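Local coordinates for Obg-like ATPase 1 (Schizosaccharomyces pombe, PDB 1NI3), which hydrolyses ATP and, less efficiently, GTP, and negatively regulates the G2/M transition of the cell cycle, at residues Asn20-Ile25 with Arg114-Ile119; Gly24-Pro29 with Ser145-Glu150; Pro58-Val63 with Thr88-Ala93; Val83-Thr88 with Ser320-Lys325; Gly94-Ala99 with Asn107-His112. All blocks are in the same frame, centred on the assembly; numbering follows the deposited sequence.

In the fold
Contacts 1, 2, 3 and 5 lie within the G domain, whereas contact 4 ties that domain to the TGS region. Contacts 1 and 2 share strand 22-27: one sets it against strand 118-124 by backbone bonds and an aspartate, the other covers its C-terminal end with helix 140-168 by apolar packing alone. Strand 81-90 is common to contacts 3 and 4, a regular antiparallel ladder in the former and a diverging parallel pair with one direct hydrogen bond in the latter. Contact 2 is buried, and contacts 1, 3 and 4 are partly buried. Contact 5 is at the surface, where a loop packs on the histidine of a short helix.

Contact 1 of 5, residues Asn20-Ile25 with Arg114-Ile119; sequences NLKTGI and RAVDAI
Asp-117 keeps CG beside its own backbone N and anti to the carbonyl carbon (chi1 -52°), a turn that brings the carboxylate to the amide of Lys-22. The CG of Lys-22 stands between backbone N and carbonyl carbon (chi1 51°), which swings its first methylenes alongside the same carboxylate, CG being 3.7 Å from Asp-117 OD2. The ammonium end bends away. Lys-22 N gives a nearly straight hydrogen bond of 3.0 Å to Asp-117 OD2, arriving on the anti side and 27° out of the carboxylate plane. The other oxygen, Asp-117 OD1, has the CD2 methyl of Leu-21 at 3.9 Å and is salt-bridged to Arg-16. One backbone oxygen is held twice: Lys-22 O accepts from Asp-117 N at 2.8 Å and, weakly, from Ala-118 N. Were Asp-117 replaced by an alanine, the Lys-22 amide and the Arg-16 guanidinium would probably both lose this carboxylate as a partner. Here strands 22-27 and 118-124 come together as parallel neighbours in the central sheet of the P-loop NTPase fold, the first of them running into the nucleotide-binding loop. Gly-24 pairs with Ile-119, and Gly-24 N bonds to Ala-118 O at 3.0 Å. The CG2 methyl of Val-116 lies against the backbone of Thr-23 and Gly-24. Thr-23 CG2 meets Ala-118 CB at 3.5 Å, while Thr-23 OG1 turns to Thr-88 O on the next strand.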
# COMPACT_ATOMS: atom_id res chain seq x y z
N ASN A 20 4.77 4.06 9.30
CA ASN A 20 4.41 2.65 9.36
C ASN A 20 2.98 2.39 8.91
O ASN A 20 2.12 2.07 9.73
CB ASN A 20 4.60 2.13 10.78
CG ASN A 20 4.01 3.05 11.80
OD1 ASN A 20 4.64 4.03 12.20
ND2 ASN A 20 2.77 2.78 12.20
N LEU A 21 2.73 2.55 7.61
CA LEU A 21 1.42 2.32 7.01
C LEU A 21 1.43 0.86 6.54
O LEU A 21 2.49 0.35 6.16
CB LEU A 21 1.23 3.25 5.82
CG LEU A 21 1.37 4.73 6.14
CD1 LEU A 21 1.27 5.63 4.90
CD2 LEU A 21 0.28 5.06 7.13
N LYS A 22 0.29 0.18 6.56
CA LYS A 22 0.25 -1.22 6.12
C LYS A 22 -0.85 -1.49 5.09
O LYS A 22 -1.76 -0.68 4.91
CB LYS A 22 0.07 -2.12 7.35
CG LYS A 22 -1.09 -1.71 8.26
CD LYS A 22 -1.01 -2.30 9.67
CE LYS A 22 0.11 -1.66 10.50
NZ LYS A 22 1.47 -1.91 9.93
N THR A 23 -0.75 -2.62 4.39
CA THR A 23 -1.73 -3.00 3.37
C THR A 23 -2.29 -4.36 3.77
O THR A 23 -1.56 -5.18 4.35
CB THR A 23 -1.10 -3.16 1.98
OG1 THR A 23 -0.27 -4.33 1.96
CG2 THR A 23 -0.24 -1.97 1.63
N GLY A 24 -3.56 -4.60 3.46
CA GLY A 24 -4.18 -5.87 3.79
C GLY A 24 -4.77 -6.48 2.54
O GLY A 24 -5.16 -5.75 1.63
N ILE A 25 -4.80 -7.81 2.46
CA ILE A 25 -5.36 -8.49 1.29
C ILE A 25 -6.87 -8.74 1.39
O ILE A 25 -7.35 -9.50 2.25
CB ILE A 25 -4.67 -9.83 1.08
CG1 ILE A 25 -3.17 -9.59 0.94
CG2 ILE A 25 -5.28 -10.55 -0.14
CD1 ILE A 25 -2.37 -10.81 0.52
N ARG A 114 -10.17 -2.17 8.46
CA ARG A 114 -10.08 -0.82 8.99
C ARG A 114 -8.71 -0.51 9.57
O ARG A 114 -8.27 0.63 9.56
CB ARG A 114 -11.14 -0.60 10.08
CG ARG A 114 -12.58 -0.64 9.60
CD ARG A 114 -13.58 -0.65 10.75
NE ARG A 114 -14.96 -0.68 10.27
CZ ARG A 114 -15.63 0.38 9.84
NH1 ARG A 114 -15.05 1.58 9.83
NH2 ARG A 114 -16.87 0.26 9.40
N ALA A 115 -8.04 -1.53 10.07
CA ALA A 115 -6.75 -1.32 10.68
C ALA A 115 -5.64 -1.22 9.65
O ALA A 115 -4.46 -1.12 9.98
CB ALA A 115 -6.44 -2.44 11.66
N VAL A 116 -6.03 -1.23 8.38
CA VAL A 116 -5.07 -1.19 7.29
C VAL A 116 -5.15 0.16 6.53
O VAL A 116 -6.04 0.97 6.80
CB VAL A 116 -5.33 -2.43 6.38
CG1 VAL A 116 -5.78 -2.03 4.99
CG2 VAL A 116 -4.12 -3.33 6.38
N ASP A 117 -4.23 0.42 5.60
CA ASP A 117 -4.23 1.70 4.88
C ASP A 117 -4.31 1.61 3.35
O ASP A 117 -4.61 2.60 2.69
CB ASP A 117 -2.98 2.48 5.26
CG ASP A 117 -2.82 2.60 6.74
OD1 ASP A 117 -3.36 3.57 7.31
OD2 ASP A 117 -2.17 1.70 7.34
N ALA A 118 -4.03 0.43 2.80
CA ALA A 118 -4.08 0.18 1.36
C ALA A 118 -4.57 -1.25 1.13
O ALA A 118 -4.02 -2.21 1.68
CB ALA A 118 -2.71 0.39 0.75
N ILE A 119 -5.59 -1.37 0.30
CA ILE A 119 -6.20 -2.65 -0.02
C ILE A 119 -5.70 -3.34 -1.28
O ILE A 119 -5.55 -2.71 -2.34
CB ILE A 119 -7.74 -2.51 -0.13
CG1 ILE A 119 -8.36 -2.43 1.26
CG2 ILE A 119 -8.34 -3.67 -0.89
CD1 ILE A 119 -9.83 -2.40 1.23

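Contact 2 of 5, residues Gly24-Pro29 with Ser145-Glu150; sequences GIVGMP and SIIVDE
Ile-146 meets selenomethionine Met-28 through its branch methyl: CG2 is 3.5 Å from Met-28 CE, and CD1 of the same isoleucine is 4.0 Å from it. The two side chains cross at about a right angle, the CE methyl lying at the beta branch of Ile-146. Ile-147, the next residue, touches the same methyl. Its CG1 lies 3.3 Å from Met-28 CE and its CD1 3.8 Å, the two side chains sliding past one another in opposite directions. Met-28 reaches this place by bending: its chain folds at chi2 (56°) and again about the CG-SE bond (chi3 91°), carrying the methyl to the helix. The CG2 branch of Ile-147 is 4.4 Å from Val-26 CG1, a looser touch to the strand itself. Helix 140-168 thus covers the place where strand 22-27 passes into the P-loop, which leads in turn into helix 33-42, the strand-loop-helix element of these nucleotide hydrolases. A sulfate, probably from the crystallisation liquor, lies about 6 Å from Gly-27, in the P-loop region; Asn-30 to Thr-35 are predicted to bind ATP, and Gly-27 O takes a weak hydrogen bond from Lys-33 NZ. Farther along helix 140-168 the contact thins out. Asp-149 receives Ser-145 OG on OD2 at 3.1 Å, a bond between residues one turn apart, within the helix. Glu-150 sends its carboxylate to the backbone amides of Leu-105 and Gly-106, in the loop leading to helix 107-113.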
# COMPACT_ATOMS: atom_id res chain seq x y z
N GLY A 24 -3.56 -4.60 3.46
CA GLY A 24 -4.18 -5.87 3.79
C GLY A 24 -4.77 -6.48 2.54
O GLY A 24 -5.16 -5.75 1.63
N ILE A 25 -4.80 -7.81 2.46
CA ILE A 25 -5.36 -8.49 1.29
C ILE A 25 -6.87 -8.74 1.39
O ILE A 25 -7.35 -9.50 2.25
CB ILE A 25 -4.67 -9.83 1.08
CG1 ILE A 25 -3.17 -9.59 0.94
CG2 ILE A 25 -5.28 -10.55 -0.14
CD1 ILE A 25 -2.37 -10.81 0.52
N VAL A 26 -7.62 -8.11 0.49
CA VAL A 26 -9.07 -8.20 0.44
C VAL A 26 -9.52 -9.04 -0.75
O VAL A 26 -8.95 -8.97 -1.85
CB VAL A 26 -9.69 -6.80 0.29
CG1 VAL A 26 -11.06 -6.88 -0.37
CG2 VAL A 26 -9.78 -6.14 1.66
N GLY A 27 -10.57 -9.83 -0.54
CA GLY A 27 -11.07 -10.66 -1.62
C GLY A 27 -12.33 -11.44 -1.30
O GLY A 27 -12.72 -11.57 -0.15
N MSE A 28 -12.97 -11.96 -2.34
CA MSE A 28 -14.17 -12.73 -2.17
C MSE A 28 -13.75 -14.17 -1.88
O MSE A 28 -12.72 -14.62 -2.35
CB MSE A 28 -15.01 -12.67 -3.45
CG MSE A 28 -16.49 -12.79 -3.21
SE MSE A 28 -17.15 -11.45 -1.96
CE MSE A 28 -17.60 -10.07 -3.25
N PRO A 29 -14.53 -14.90 -1.07
CA PRO A 29 -14.22 -16.29 -0.73
C PRO A 29 -13.76 -17.11 -1.93
O PRO A 29 -14.40 -17.09 -2.98
CB PRO A 29 -15.53 -16.82 -0.16
CG PRO A 29 -16.07 -15.60 0.54
CD PRO A 29 -15.79 -14.48 -0.43
N SER A 145 -18.45 -5.64 -7.94
CA SER A 145 -19.42 -4.63 -7.55
C SER A 145 -19.89 -4.84 -6.11
O SER A 145 -20.11 -3.88 -5.37
CB SER A 145 -20.61 -4.66 -8.51
OG SER A 145 -21.45 -3.52 -8.31
N ILE A 146 -20.03 -6.09 -5.70
CA ILE A 146 -20.47 -6.41 -4.34
C ILE A 146 -19.62 -5.69 -3.30
O ILE A 146 -20.12 -4.88 -2.52
CB ILE A 146 -20.36 -7.93 -4.07
CG1 ILE A 146 -21.41 -8.67 -4.89
CG2 ILE A 146 -20.52 -8.21 -2.58
CD1 ILE A 146 -21.19 -10.16 -4.94
N ILE A 147 -18.32 -6.01 -3.29
CA ILE A 147 -17.38 -5.42 -2.35
C ILE A 147 -17.53 -3.90 -2.30
O ILE A 147 -17.69 -3.33 -1.22
CB ILE A 147 -15.92 -5.83 -2.72
CG1 ILE A 147 -15.81 -7.36 -2.67
CG2 ILE A 147 -14.93 -5.24 -1.72
CD1 ILE A 147 -14.45 -7.90 -3.03
N VAL A 148 -17.51 -3.25 -3.45
CA VAL A 148 -17.66 -1.80 -3.46
C VAL A 148 -18.90 -1.39 -2.68
O VAL A 148 -18.82 -0.65 -1.70
CB VAL A 148 -17.83 -1.27 -4.88
CG1 VAL A 148 -17.62 0.23 -4.88
CG2 VAL A 148 -16.87 -1.96 -5.82
N ASP A 149 -20.06 -1.87 -3.13
CA ASP A 149 -21.34 -1.55 -2.51
C ASP A 149 -21.31 -1.84 -1.02
O ASP A 149 -21.87 -1.07 -0.22
CB ASP A 149 -22.46 -2.33 -3.18
CG ASP A 149 -22.55 -2.02 -4.65
OD1 ASP A 149 -22.66 -0.81 -4.99
OD2 ASP A 149 -22.51 -2.97 -5.46
N GLU A 150 -20.68 -2.94 -0.63
CA GLU A 150 -20.59 -3.25 0.78
C GLU A 150 -19.80 -2.12 1.44
O GLU A 150 -20.24 -1.55 2.43
CB GLU A 150 -19.91 -4.61 1.00
CG GLU A 150 -19.47 -4.86 2.44
CD GLU A 150 -19.16 -6.33 2.72
OE1 GLU A 150 -18.72 -7.03 1.79
OE2 GLU A 150 -19.35 -6.78 3.88

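Contact 3 of 5, residues Pro58-Val63 with Thr88-Ala93; sequences PEEAKV and TVFDIA
The ring of Phe-90 and the carboxylate of Glu-60 lie at a shallow 24° to one another, with the glutamate chain crossing the ring obliquely. CB, CG, CD and OE2 of Glu-60 all lie near the CE2 and CZ side of the Phe-90 ring. The glutamate chain runs straight out from its backbone (chi1 178°) and stays extended, a course that carries the carboxylate past the ring to the methyl of Thr-88. Strand 60-65, at the edge of the G-domain sheet, here pairs antiparallel with strand 81-90, just ahead of the Asp-Ile-Ala-Gly sequence that matches the DxxG motif of GTPases. Ala-61 and Val-89 form the hydrogen-bonded pair, with Ala-61 N to Val-89 O at 3.0 Å and Val-89 N to Ala-61 O at 2.9 Å. On either side of it Glu-60 with Phe-90 and Lys-62 with Thr-88 are non-hydrogen-bonded pairs. Lys-62 NZ makes a salt bridge to Glu-60 OE2 and a weak hydrogen bond to Thr-88 OG1, holding the carboxylate's outer end. Val-63 CG2 and Val-89 CG2 touch at 3.8 Å on the face shared with Ala-61, against helix 33-42. Beyond the strands, Asp-91 N bonds to Glu-59 O in the carbonyl plane, at 2.9 Å. Asp-91 centres an inverse gamma turn, its side chain close to Ser-34, a magnesium ligand by similarity. A water stands 2.8 Å from Asp-91 OD2 and 3.2 Å from Pro-58 O.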
# COMPACT_ATOMS: atom_id res chain seq x y z
N PRO A 58 1.91 -14.49 12.34
CA PRO A 58 1.48 -15.41 11.29
C PRO A 58 0.68 -14.77 10.15
O PRO A 58 0.90 -15.09 8.99
CB PRO A 58 0.68 -16.45 12.06
CG PRO A 58 1.39 -16.49 13.37
CD PRO A 58 1.60 -15.03 13.67
N GLU A 59 -0.25 -13.88 10.48
CA GLU A 59 -1.06 -13.24 9.44
C GLU A 59 -0.40 -11.98 8.89
O GLU A 59 -0.98 -11.28 8.05
CB GLU A 59 -2.45 -12.88 9.98
CG GLU A 59 -3.27 -14.06 10.43
CD GLU A 59 -2.64 -14.78 11.58
OE1 GLU A 59 -2.34 -14.12 12.60
OE2 GLU A 59 -2.43 -16.01 11.46
N GLU A 60 0.80 -11.70 9.36
CA GLU A 60 1.54 -10.53 8.90
C GLU A 60 2.78 -10.95 8.13
O GLU A 60 3.51 -11.84 8.55
CB GLU A 60 1.98 -9.66 10.08
CG GLU A 60 2.79 -8.45 9.66
CD GLU A 60 3.04 -7.47 10.79
OE1 GLU A 60 3.57 -7.90 11.83
OE2 GLU A 60 2.70 -6.27 10.64
N ALA A 61 3.00 -10.29 7.00
CA ALA A 61 4.17 -10.56 6.18
C ALA A 61 4.92 -9.25 5.96
O ALA A 61 4.31 -8.22 5.64
CB ALA A 61 3.74 -11.17 4.85
N LYS A 62 6.23 -9.28 6.18
CA LYS A 62 7.11 -8.12 5.98
C LYS A 62 7.80 -8.37 4.63
O LYS A 62 8.84 -9.03 4.59
CB LYS A 62 8.20 -8.04 7.06
CG LYS A 62 7.74 -7.88 8.50
CD LYS A 62 7.09 -6.53 8.73
CE LYS A 62 6.46 -6.40 10.11
NZ LYS A 62 5.55 -5.21 10.15
N VAL A 63 7.24 -7.87 3.54
CA VAL A 63 7.85 -8.11 2.23
C VAL A 63 8.90 -7.04 1.91
O VAL A 63 8.66 -5.84 2.07
CB VAL A 63 6.79 -8.11 1.12
CG1 VAL A 63 7.36 -8.68 -0.18
CG2 VAL A 63 5.60 -8.89 1.58
N THR A 88 4.44 -3.82 4.66
CA THR A 88 3.67 -4.72 5.50
C THR A 88 2.42 -5.19 4.74
O THR A 88 1.70 -4.39 4.13
CB THR A 88 3.28 -4.01 6.81
OG1 THR A 88 4.48 -3.60 7.48
CG2 THR A 88 2.50 -4.94 7.73
N VAL A 89 2.16 -6.49 4.76
CA VAL A 89 1.00 -7.03 4.07
C VAL A 89 0.24 -7.96 5.01
O VAL A 89 0.78 -8.96 5.48
CB VAL A 89 1.44 -7.80 2.80
CG1 VAL A 89 0.23 -8.27 2.01
CG2 VAL A 89 2.33 -6.92 1.95
N PHE A 90 -1.02 -7.62 5.27
CA PHE A 90 -1.85 -8.42 6.17
C PHE A 90 -2.84 -9.36 5.50
O PHE A 90 -3.51 -9.01 4.51
CB PHE A 90 -2.61 -7.53 7.15
CG PHE A 90 -1.84 -7.24 8.40
CD1 PHE A 90 -1.39 -5.96 8.68
CD2 PHE A 90 -1.52 -8.26 9.30
CE1 PHE A 90 -0.64 -5.70 9.82
CE2 PHE A 90 -0.77 -8.01 10.44
CZ PHE A 90 -0.33 -6.73 10.71
N ASP A 91 -2.91 -10.56 6.07
CA ASP A 91 -3.80 -11.60 5.61
C ASP A 91 -5.13 -11.47 6.36
O ASP A 91 -5.43 -12.23 7.28
CB ASP A 91 -3.17 -12.97 5.87
CG ASP A 91 -4.11 -14.10 5.55
OD1 ASP A 91 -4.86 -13.97 4.55
OD2 ASP A 91 -4.09 -15.12 6.28
N ILE A 92 -5.92 -10.48 5.95
CA ILE A 92 -7.22 -10.21 6.54
C ILE A 92 -8.00 -11.50 6.79
O ILE A 92 -8.47 -11.74 7.91
CB ILE A 92 -8.04 -9.28 5.62
CG1 ILE A 92 -7.19 -8.06 5.25
CG2 ILE A 92 -9.33 -8.87 6.32
CD1 ILE A 92 -6.73 -7.26 6.44
N ALA A 93 -8.16 -12.32 5.75
CA ALA A 93 -8.89 -13.57 5.90
C ALA A 93 -8.34 -14.36 7.09
O ALA A 93 -9.08 -14.77 7.97
CB ALA A 93 -8.79 -14.39 4.64
O HOH W 1 -2.07 -15.98 8.05

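Contact 4 of 5, residues Val83-Thr88 with Ser320-Lys325; sequences VPAFLT and SWTIRK
Val-83 opens the contact with its carbonyl: Ser-320 N bonds to Val-83 O at 3.0 Å, with an N-H...O angle of 166° and a C=O...N angle of 176°, so donor and carbonyl lie almost in one line. This is the one direct hydrogen bond between the two segments. Pro-84 adds a light touch, its carbonyl carbon 4.1 Å from Ser-320 CB. Ala-85 then brings its methyl up to two hydroxyls of the opposite strand, with CB 3.6 Å from Ser-320 OG and 4.0 Å from Thr-322 OG1. Ser-320 OG bonds to Asn-309 ND2 and Thr-322 OG1 to Tyr-302 OH, so the methyl packs beside hydroxyls whose hydrogen bonding is already satisfied. At Phe-86 the strands have already separated, and a water bridges them. It accepts from Phe-86 N at 3.2 Å and is 2.6 Å from Thr-322 OG1, linking the backbone of one strand to a side chain of the other. The short segments diverge at 51°, consistent with the change from a direct bond to a water bridge within a few residues. Strand 81-90 belongs to the G domain and strand 317-324 to the TGS region, so this parallel pairing carries the sheet from one into the other. On its other side strand 81-90 bonds to strand 60-65, through Ala-85 with Val-65, while strand 317-324 pairs antiparallel with 307-312 and turns Trp-321 onto helix 329-336.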
# COMPACT_ATOMS: atom_id res chain seq x y z
N VAL A 83 19.97 -4.18 4.89
CA VAL A 83 18.58 -4.19 5.31
C VAL A 83 17.73 -3.37 4.35
O VAL A 83 17.83 -2.14 4.30
CB VAL A 83 18.41 -3.62 6.73
CG1 VAL A 83 16.96 -3.77 7.17
CG2 VAL A 83 19.35 -4.34 7.68
N PRO A 84 16.89 -4.05 3.57
CA PRO A 84 16.00 -3.41 2.60
C PRO A 84 14.82 -2.76 3.29
O PRO A 84 14.66 -2.88 4.50
CB PRO A 84 15.56 -4.57 1.73
CG PRO A 84 15.48 -5.69 2.71
CD PRO A 84 16.76 -5.51 3.49
N ALA A 85 14.01 -2.06 2.52
CA ALA A 85 12.83 -1.42 3.07
C ALA A 85 11.80 -2.53 3.19
O ALA A 85 12.03 -3.64 2.70
CB ALA A 85 12.34 -0.34 2.12
N PHE A 86 10.66 -2.25 3.81
CA PHE A 86 9.65 -3.28 3.94
C PHE A 86 8.22 -2.79 3.82
O PHE A 86 7.87 -1.75 4.39
CB PHE A 86 9.81 -4.03 5.26
CG PHE A 86 11.03 -4.90 5.30
CD1 PHE A 86 12.20 -4.46 5.88
CD2 PHE A 86 11.02 -6.16 4.71
CE1 PHE A 86 13.36 -5.26 5.88
CE2 PHE A 86 12.17 -6.97 4.71
CZ PHE A 86 13.34 -6.51 5.30
N LEU A 87 7.42 -3.53 3.05
CA LEU A 87 5.99 -3.24 2.90
C LEU A 87 5.26 -4.29 3.73
O LEU A 87 5.44 -5.49 3.53
CB LEU A 87 5.50 -3.37 1.44
CG LEU A 87 3.96 -3.30 1.32
CD1 LEU A 87 3.49 -1.91 1.69
CD2 LEU A 87 3.50 -3.65 -0.08
N THR A 88 4.44 -3.82 4.66
CA THR A 88 3.67 -4.72 5.50
C THR A 88 2.42 -5.19 4.74
O THR A 88 1.70 -4.39 4.13
CB THR A 88 3.28 -4.01 6.81
OG1 THR A 88 4.48 -3.60 7.48
CG2 THR A 88 2.50 -4.94 7.73
N SER A 320 17.85 0.87 4.12
CA SER A 320 16.85 1.74 3.50
C SER A 320 15.79 2.09 4.54
O SER A 320 15.16 1.20 5.10
CB SER A 320 16.18 1.01 2.33
OG SER A 320 15.20 1.82 1.74
N TRP A 321 15.58 3.37 4.78
CA TRP A 321 14.60 3.80 5.76
C TRP A 321 13.34 4.36 5.12
O TRP A 321 13.41 5.27 4.29
CB TRP A 321 15.21 4.83 6.71
CG TRP A 321 16.51 4.38 7.31
CD1 TRP A 321 17.74 4.39 6.72
CD2 TRP A 321 16.68 3.76 8.59
NE1 TRP A 321 18.67 3.80 7.55
CE2 TRP A 321 18.05 3.41 8.70
CE3 TRP A 321 15.81 3.45 9.65
CZ2 TRP A 321 18.56 2.77 9.83
CZ3 TRP A 321 16.33 2.82 10.78
CH2 TRP A 321 17.70 2.49 10.86
N THR A 322 12.18 3.83 5.49
CA THR A 322 10.94 4.33 4.90
C THR A 322 10.47 5.65 5.51
O THR A 322 10.43 5.80 6.72
CB THR A 322 9.81 3.32 5.04
OG1 THR A 322 10.10 2.16 4.25
CG2 THR A 322 8.49 3.92 4.58
N ILE A 323 10.10 6.60 4.65
CA ILE A 323 9.59 7.88 5.14
C ILE A 323 8.45 8.37 4.24
O ILE A 323 8.25 7.84 3.14
CB ILE A 323 10.71 8.96 5.21
CG1 ILE A 323 11.34 9.15 3.83
CG2 ILE A 323 11.76 8.57 6.24
CD1 ILE A 323 11.83 10.56 3.60
N ARG A 324 7.70 9.37 4.68
CA ARG A 324 6.60 9.87 3.88
C ARG A 324 7.05 10.85 2.82
O ARG A 324 7.92 11.69 3.06
CB ARG A 324 5.52 10.51 4.76
CG ARG A 324 4.60 9.49 5.39
CD ARG A 324 3.70 8.85 4.35
NE ARG A 324 2.49 9.63 4.10
CZ ARG A 324 1.43 9.63 4.92
NH1 ARG A 324 1.45 8.90 6.04
NH2 ARG A 324 0.37 10.36 4.63
N LYS A 325 6.44 10.74 1.64
CA LYS A 325 6.74 11.56 0.48
C LYS A 325 7.18 13.00 0.77
O LYS A 325 7.95 13.56 0.01
CB LYS A 325 5.55 11.59 -0.47
CG LYS A 325 5.82 10.97 -1.84
CD LYS A 325 5.91 12.02 -2.95
CE LYS A 325 7.16 12.90 -2.86
NZ LYS A 325 7.18 14.03 -3.86
O HOH W 2 11.34 0.29 5.55

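Contact 5 of 5, residues Gly94-Ala99 with Asn107-His112; sequences GLTKGA and NAFLSH
Leu-95 and Thr-96 close on the imidazole of His-112 from two directions, and this is the tight part of the contact. The CB of Leu-95 stands over one face of the ring, 3.9 Å from its centroid and 1° off the normal, a CH-pi contact centred on the ring. The methyl of Thr-96 comes instead to the edge near the ring plane, with CG2 3.4 Å from His-112 CD2 and 3.5 Å from NE2. A chi1 of -80° turns the His-112 ring off the helix toward the loop. Leu-95 O lies close to NE2, but at an angle too poor for a hydrogen bond. With an alanine here instead of His-112, a gap is likely to open, leaving Leu-95 CB without the ring face and the Thr-96 methyl without the ring edge. Away from this ring the fit slackens. Thr-96 CG2 is 4.1 Å from Ala-108 CB, and Thr-96 OG1 is 4.3 Å from Phe-109 CD1, a distance of loose packing; that hydroxyl also makes a weak hydrogen bond to Ile-92 O. On the outer side, Ser-111 is exposed to solvent. Its OG turns back to its own helix, bonding to Ala-108 O at 2.7 Å. Phe-109 packs inward on Ile-92 instead. A loop leaving the DxxG sequence and leaning on the helix that follows is the layout of the switch II region in GTPases, and residues 94-99 with helix 107-113 are consistent with it.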
# COMPACT_ATOMS: atom_id res chain seq x y z
N GLY A 94 -7.03 -14.57 7.11
CA GLY A 94 -6.44 -15.31 8.20
C GLY A 94 -6.73 -14.77 9.58
O GLY A 94 -6.72 -15.52 10.56
N LEU A 95 -6.99 -13.46 9.68
CA LEU A 95 -7.27 -12.82 10.97
C LEU A 95 -8.70 -12.98 11.44
O LEU A 95 -9.10 -12.33 12.40
CB LEU A 95 -6.95 -11.33 10.90
CG LEU A 95 -5.47 -10.99 10.83
CD1 LEU A 95 -5.29 -9.54 10.40
CD2 LEU A 95 -4.82 -11.26 12.17
N THR A 96 -9.45 -13.84 10.78
CA THR A 96 -10.83 -14.09 11.15
C THR A 96 -11.27 -15.38 10.50
O THR A 96 -11.64 -15.37 9.33
CB THR A 96 -11.77 -12.96 10.69
OG1 THR A 96 -11.19 -12.26 9.58
CG2 THR A 96 -12.05 -11.99 11.82
N LYS A 97 -11.23 -16.49 11.22
CA LYS A 97 -11.64 -17.74 10.60
C LYS A 97 -13.07 -17.66 10.06
O LYS A 97 -13.37 -18.21 9.00
CB LYS A 97 -11.54 -18.91 11.58
CG LYS A 97 -10.65 -20.05 11.08
CD LYS A 97 -11.06 -20.58 9.70
CE LYS A 97 -12.40 -21.32 9.74
NZ LYS A 97 -12.71 -21.94 8.44
N GLY A 98 -13.94 -16.97 10.78
CA GLY A 98 -15.32 -16.85 10.35
C GLY A 98 -15.53 -16.58 8.87
O GLY A 98 -14.79 -15.81 8.25
N ALA A 99 -16.55 -17.21 8.29
CA ALA A 99 -16.88 -17.01 6.89
C ALA A 99 -18.24 -16.31 6.84
O ALA A 99 -19.29 -16.96 6.89
CB ALA A 99 -16.95 -18.36 6.17
N ASN A 107 -18.95 -8.10 8.43
CA ASN A 107 -18.58 -7.06 9.38
C ASN A 107 -17.29 -7.37 10.10
O ASN A 107 -16.55 -6.46 10.46
CB ASN A 107 -19.70 -6.88 10.40
CG ASN A 107 -20.20 -5.46 10.47
OD1 ASN A 107 -19.48 -4.57 10.92
ND2 ASN A 107 -21.43 -5.24 10.03
N ALA A 108 -17.02 -8.65 10.32
CA ALA A 108 -15.79 -9.02 11.01
C ALA A 108 -14.59 -8.75 10.10
O ALA A 108 -13.64 -8.07 10.48
CB ALA A 108 -15.83 -10.49 11.40
N PHE A 109 -14.65 -9.33 8.90
CA PHE A 109 -13.60 -9.17 7.90
C PHE A 109 -13.26 -7.69 7.79
O PHE A 109 -12.10 -7.30 7.85
CB PHE A 109 -14.08 -9.69 6.55
CG PHE A 109 -12.98 -9.82 5.54
CD1 PHE A 109 -12.10 -10.89 5.59
CD2 PHE A 109 -12.81 -8.86 4.55
CE1 PHE A 109 -11.05 -11.00 4.68
CE2 PHE A 109 -11.77 -8.96 3.63
CZ PHE A 109 -10.89 -10.04 3.70
N LEU A 110 -14.29 -6.88 7.63
CA LEU A 110 -14.08 -5.46 7.54
C LEU A 110 -13.47 -4.86 8.80
O LEU A 110 -12.60 -4.00 8.71
CB LEU A 110 -15.38 -4.74 7.21
CG LEU A 110 -15.88 -4.93 5.78
CD1 LEU A 110 -17.17 -4.16 5.60
CD2 LEU A 110 -14.83 -4.45 4.80
N SER A 111 -13.90 -5.30 9.97
CA SER A 111 -13.34 -4.73 11.20
C SER A 111 -11.81 -4.76 11.23
O SER A 111 -11.19 -3.94 11.88
CB SER A 111 -13.91 -5.42 12.46
OG SER A 111 -13.27 -6.66 12.72
N HIS A 112 -11.21 -5.69 10.49
CA HIS A 112 -9.76 -5.84 10.40
C HIS A 112 -9.17 -5.01 9.29
O HIS A 112 -8.03 -4.55 9.36
CB HIS A 112 -9.38 -7.29 10.17
CG HIS A 112 -9.41 -8.12 11.40
ND1 HIS A 112 -8.54 -7.91 12.45
CD2 HIS A 112 -10.23 -9.13 11.78
CE1 HIS A 112 -8.83 -8.75 13.43
NE2 HIS A 112 -9.85 -9.50 13.05